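Local coordinates for protein aminoglycoside phosphotransferase (Streptomyces rimosus subsp. rimosus ATCC 10970, PDB 6FUX) that probably inactivates streptomycin by transferring a phosphate group from a nucleotide to one of the antibiotic's hydroxyl groups, at residues A[94-99]-A[191-196]. Numbering follows the deposited sequence.
Sequences PADRAS and CLPNII. With SRY (streptomycin), chain D.
Asp96 lays its side chain at about a right angle across the ring of Pro193. Its CB sits 3.9 Å from Leu192 CB and the same from Pro193 CG. CG comes closer to that ring carbon, at 3.6 Å, because chi1 of 66° tucks it between the backbone N and the carbonyl carbon. From there OD1 reaches Pro193 CA at 3.4 Å, while OD2 stays looser, 4.0 Å from Pro193 CG. Pro193 CG also touches O43 of streptomycin, 3.5 Å away, so the proline is wedged between the aspartate and the drug. One residue back, Ala95 N gives its hydrogen to Ile195 O (2.9 Å, 148° at the hydrogen), and the Ala95 methyl packs against the CB atoms of Leu192 and Ile195. At the other end Pro94 and Ile196 form an antiparallel, non-hydrogen-bonded pair, their side chains side by side, with the ADP close to the proline. Helix 218-233 covers Leu192 and Ile195 through Leu225. Leu192 and Pro193 belong to the HxDxxxxN catalytic loop of the kinase-like phosphotransferase fold, which runs straight into strand 195-197; strand 93-94 pairs with that strand at the edge of a small antiparallel sheet.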
ATOM      1  N   PRO A  94      -7.534  11.733  -0.571  1.00 26.09           N
ATOM      2  CA  PRO A  94      -7.276  10.355  -0.152  1.00 25.53           C
ATOM      3  C   PRO A  94      -8.557   9.689   0.357  1.00 24.83           C
ATOM      4  O   PRO A  94      -9.348  10.344   0.975  1.00 24.46           O
ATOM      5  CB  PRO A  94      -6.277  10.463   1.010  1.00 26.33           C
ATOM      6  CG  PRO A  94      -5.645  11.833   0.799  1.00 27.96           C
ATOM      7  CD  PRO A  94      -6.734  12.714   0.194  1.00 27.31           C
ATOM      8  N   ALA A  95      -8.767   8.473  -0.180  1.00 22.81           N
ATOM      9  CA  ALA A  95     -10.046   7.807  -0.056  1.00 23.18           C
ATOM     10  C   ALA A  95     -10.430   7.612   1.414  1.00 24.19           C
ATOM     11  O   ALA A  95     -11.620   7.515   1.738  1.00 24.44           O
ATOM     12  CB  ALA A  95     -10.072   6.507  -0.810  1.00 22.07           C
ATOM     13  N   ASP A  96      -9.429   7.558   2.318  1.00 24.70           N
ATOM     14  CA  ASP A  96      -9.792   7.401   3.737  1.00 27.97           C
ATOM     15  C   ASP A  96     -10.518   8.618   4.264  1.00 27.62           C
ATOM     16  O   ASP A  96     -11.145   8.545   5.257  1.00 29.45           O
ATOM     17  CB  ASP A  96      -8.598   7.027   4.614  1.00 28.33           C
ATOM     18  CG  ASP A  96      -7.568   8.139   4.697  1.00 30.23           C
ATOM     19  OD1 ASP A  96      -7.228   8.697   3.666  1.00 27.58           O
ATOM     20  OD2 ASP A  96      -7.288   8.602   5.791  1.00 30.10           O
ATOM     21  N   ARG A  97     -10.364   9.773   3.628  1.00 26.97           N
ATOM     22  CA  ARG A  97     -10.945  10.996   4.112  1.00 29.60           C
ATOM     23  C   ARG A  97     -12.352  11.196   3.588  1.00 29.47           C
ATOM     24  O   ARG A  97     -13.004  12.127   3.964  1.00 30.70           O
ATOM     25  CB  ARG A  97     -10.055  12.174   3.673  1.00 31.19           C
ATOM     26  CG  ARG A  97      -8.698  12.196   4.365  1.00 35.94           C
ATOM     27  CD  ARG A  97      -7.904  13.490   4.103  1.00 44.05           C
ATOM     28  NE  ARG A  97      -6.533  13.285   4.606  1.00 52.46           N
ATOM     29  CZ  ARG A  97      -5.392  13.699   4.036  1.00 50.18           C
ATOM     30  NH1 ARG A  97      -5.339  14.824   3.323  1.00 51.26           N
ATOM     31  NH2 ARG A  97      -4.321  12.931   4.185  1.00 43.80           N
ATOM     32  N   ALA A  98     -12.790  10.355   2.654  1.00 28.14           N
ATOM     33  CA  ALA A  98     -14.170  10.422   2.105  1.00 28.01           C
ATOM     34  C   ALA A  98     -15.206  10.025   3.139  1.00 28.39           C
ATOM     35  O   ALA A  98     -14.984   9.118   3.858  1.00 29.17           O
ATOM     36  CB  ALA A  98     -14.254   9.489   0.880  1.00 27.27           C
ATOM     37  N   SER A  99     -16.356  10.708   3.168  1.00 28.23           N
ATOM     38  CA  SER A  99     -17.537  10.196   3.844  1.00 29.84           C
ATOM     39  C   SER A  99     -17.995   8.889   3.205  1.00 28.55           C
ATOM     40  O   SER A  99     -17.537   8.487   2.079  1.00 26.99           O
ATOM     41  CB  SER A  99     -18.657  11.240   3.737  1.00 31.68           C
ATOM     42  OG  SER A  99     -19.053  11.352   2.368  1.00 31.24           O
ATOM     43  N   CYS A 191      -4.649   0.057   1.250  1.00 23.29           N
ATOM     44  CA  CYS A 191      -5.461   0.718   2.225  1.00 22.87           C
ATOM     45  C   CYS A 191      -6.015   1.990   1.602  1.00 23.31           C
ATOM     46  O   CYS A 191      -5.349   2.610   0.813  1.00 22.75           O
ATOM     47  CB  CYS A 191      -4.590   1.049   3.454  1.00 23.34           C
ATOM     48  SG  CYS A 191      -4.094  -0.419   4.387  1.00 25.07           S
ATOM     49  N   LEU A 192      -7.177   2.444   2.048  1.00 24.17           N
ATOM     50  CA  LEU A 192      -7.813   3.651   1.473  1.00 23.49           C
ATOM     51  C   LEU A 192      -6.907   4.874   1.374  1.00 23.33           C
ATOM     52  O   LEU A 192      -7.113   5.624   0.436  1.00 22.17           O
ATOM     53  CB  LEU A 192      -9.092   4.014   2.210  1.00 24.64           C
ATOM     54  CG  LEU A 192     -10.258   3.016   2.020  1.00 26.71           C
ATOM     55  CD1 LEU A 192     -11.532   3.599   2.568  1.00 29.65           C
ATOM     56  CD2 LEU A 192     -10.416   2.697   0.525  1.00 25.74           C
ATOM     57  N   PRO A 193      -5.999   5.213   2.311  1.00 22.07           N
ATOM     58  CA  PRO A 193      -5.187   6.398   2.126  1.00 22.16           C
ATOM     59  C   PRO A 193      -4.302   6.368   0.894  1.00 20.89           C
ATOM     60  O   PRO A 193      -3.891   7.458   0.497  1.00 21.81           O
ATOM     61  CB  PRO A 193      -4.246   6.453   3.312  1.00 22.98           C
ATOM     62  CG  PRO A 193      -5.009   5.628   4.389  1.00 23.74           C
ATOM     63  CD  PRO A 193      -5.713   4.568   3.604  1.00 22.57           C
ATOM     64  N   ASN A 194      -4.081   5.217   0.256  1.00 20.75           N
ATOM     65  CA  ASN A 194      -3.182   5.086  -0.854  1.00 21.06           C
ATOM     66  C   ASN A 194      -3.955   5.113  -2.158  1.00 20.59           C
ATOM     67  O   ASN A 194      -3.336   4.922  -3.224  1.00 21.73           O
ATOM     68  CB  ASN A 194      -2.246   3.867  -0.751  1.00 22.25           C
ATOM     69  CG  ASN A 194      -1.372   3.908   0.488  1.00 23.13           C
ATOM     70  OD1 ASN A 194      -1.147   5.022   1.014  1.00 24.72           O
ATOM     71  ND2 ASN A 194      -1.110   2.752   1.111  1.00 21.35           N
ATOM     72  N   ILE A 195      -5.265   5.432  -2.085  1.00 19.73           N
ATOM     73  CA  ILE A 195      -6.127   5.625  -3.341  1.00 20.00           C
ATOM     74  C   ILE A 195      -6.600   7.078  -3.361  1.00 21.33           C
ATOM     75  O   ILE A 195      -7.227   7.551  -2.399  1.00 22.63           O
ATOM     76  CB  ILE A 195      -7.310   4.651  -3.322  1.00 21.69           C
ATOM     77  CG1 ILE A 195      -6.805   3.221  -3.183  1.00 21.02           C
ATOM     78  CG2 ILE A 195      -8.152   4.868  -4.552  1.00 21.93           C
ATOM     79  CD1 ILE A 195      -7.919   2.246  -2.920  1.00 25.21           C
ATOM     80  N   ILE A 196      -6.136   7.883  -4.320  1.00 19.62           N
ATOM     81  CA  ILE A 196      -6.511   9.241  -4.367  1.00 21.17           C
ATOM     82  C   ILE A 196      -7.704   9.408  -5.272  1.00 20.99           C
ATOM     83  O   ILE A 196      -7.640   8.925  -6.430  1.00 20.92           O
ATOM     84  CB  ILE A 196      -5.349  10.134  -4.882  1.00 20.68           C
ATOM     85  CG1 ILE A 196      -4.054   9.810  -4.109  1.00 22.75           C
ATOM     86  CG2 ILE A 196      -5.740  11.571  -4.786  1.00 21.91           C
ATOM     87  CD1 ILE A 196      -4.243  10.001  -2.586  1.00 23.59           C
TER
HETATM   88  C11 SRY D 303      -7.771   0.056  13.115  1.00 51.05           C
HETATM   89  N11 SRY D 303      -8.585  -0.144  14.231  1.00 56.10           N
HETATM   90  CA1 SRY D 303      -8.813   0.501  15.379  1.00 58.34           C
HETATM   91  NB1 SRY D 303      -9.719  -0.124  16.184  1.00 63.09           N
HETATM   92  NC1 SRY D 303      -8.239   1.609  15.701  1.00 58.10           N
HETATM   93  C21 SRY D 303      -6.736   1.187  12.830  1.00 48.03           C
HETATM   94  O21 SRY D 303      -6.404   2.093  13.854  1.00 50.40           O
HETATM   95  C31 SRY D 303      -5.563   0.839  11.982  1.00 44.45           C
HETATM   96  N31 SRY D 303      -4.734   1.856  11.394  1.00 44.31           N
HETATM   97  CD1 SRY D 303      -3.637   2.482  11.807  1.00 46.65           C
HETATM   98  NE1 SRY D 303      -3.090   3.385  11.035  1.00 49.92           N
HETATM   99  NF1 SRY D 303      -3.051   2.291  12.885  1.00 49.37           N
HETATM  100  C41 SRY D 303      -5.721  -0.388  11.178  1.00 42.20           C
HETATM  101  O41 SRY D 303      -4.441  -0.733  10.674  1.00 36.53           O
HETATM  102  C51 SRY D 303      -6.551  -1.625  11.658  1.00 45.87           C
HETATM  103  O51 SRY D 303      -5.836  -2.956  11.697  1.00 45.09           O
HETATM  104  C61 SRY D 303      -7.578  -1.430  12.755  1.00 52.73           C
HETATM  105  O61 SRY D 303      -7.542  -2.363  13.896  1.00 58.33           O
HETATM  106  C12 SRY D 303      -4.236  -0.437   9.242  1.00 33.80           C
HETATM  107  C22 SRY D 303      -3.026  -1.066   8.756  1.00 32.15           C
HETATM  108  C32 SRY D 303      -3.493  -2.418   8.167  1.00 31.57           C
HETATM  109  O32 SRY D 303      -3.297  -2.432   6.714  1.00 30.00           O
HETATM  110  CG2 SRY D 303      -2.742  -3.581   8.859  1.00 32.12           C
HETATM  111  OG2 SRY D 303      -1.529  -3.684   8.528  0.50 30.76           O
HETATM  112  C42 SRY D 303      -4.998  -2.327   8.427  1.00 33.38           C
HETATM  113  CH2 SRY D 303      -5.800  -2.888   7.238  1.00 34.28           C
HETATM  114  O42 SRY D 303      -5.378  -0.963   8.579  1.00 34.07           O
HETATM  115  O13 SRY D 303      -2.201  -0.403   7.801  1.00 32.07           O
HETATM  116  C13 SRY D 303      -1.596   0.814   8.213  1.00 33.00           C
HETATM  117  C23 SRY D 303      -0.385   1.020   7.306  1.00 33.44           C
HETATM  118  N23 SRY D 303       0.548  -0.091   7.102  1.00 34.30           N
HETATM  119  CI3 SRY D 303       1.001  -0.727   8.379  1.00 36.28           C
HETATM  120  C33 SRY D 303      -0.839   1.737   6.028  1.00 32.82           C
HETATM  121  O33 SRY D 303       0.110   1.868   5.131  1.00 32.38           O
HETATM  122  C43 SRY D 303      -1.962   2.793   6.181  1.00 34.43           C
HETATM  123  O43 SRY D 303      -2.519   3.175   4.880  1.00 34.09           O
HETATM  124  C53 SRY D 303      -2.884   2.538   7.202  1.00 35.62           C
HETATM  125  O53 SRY D 303      -2.566   1.781   8.341  1.00 35.46           O
HETATM  126  C63 SRY D 303      -4.033   3.502   7.386  1.00 37.81           C
HETATM  127  O63 SRY D 303      -4.647   3.305   8.601  1.00 42.50           O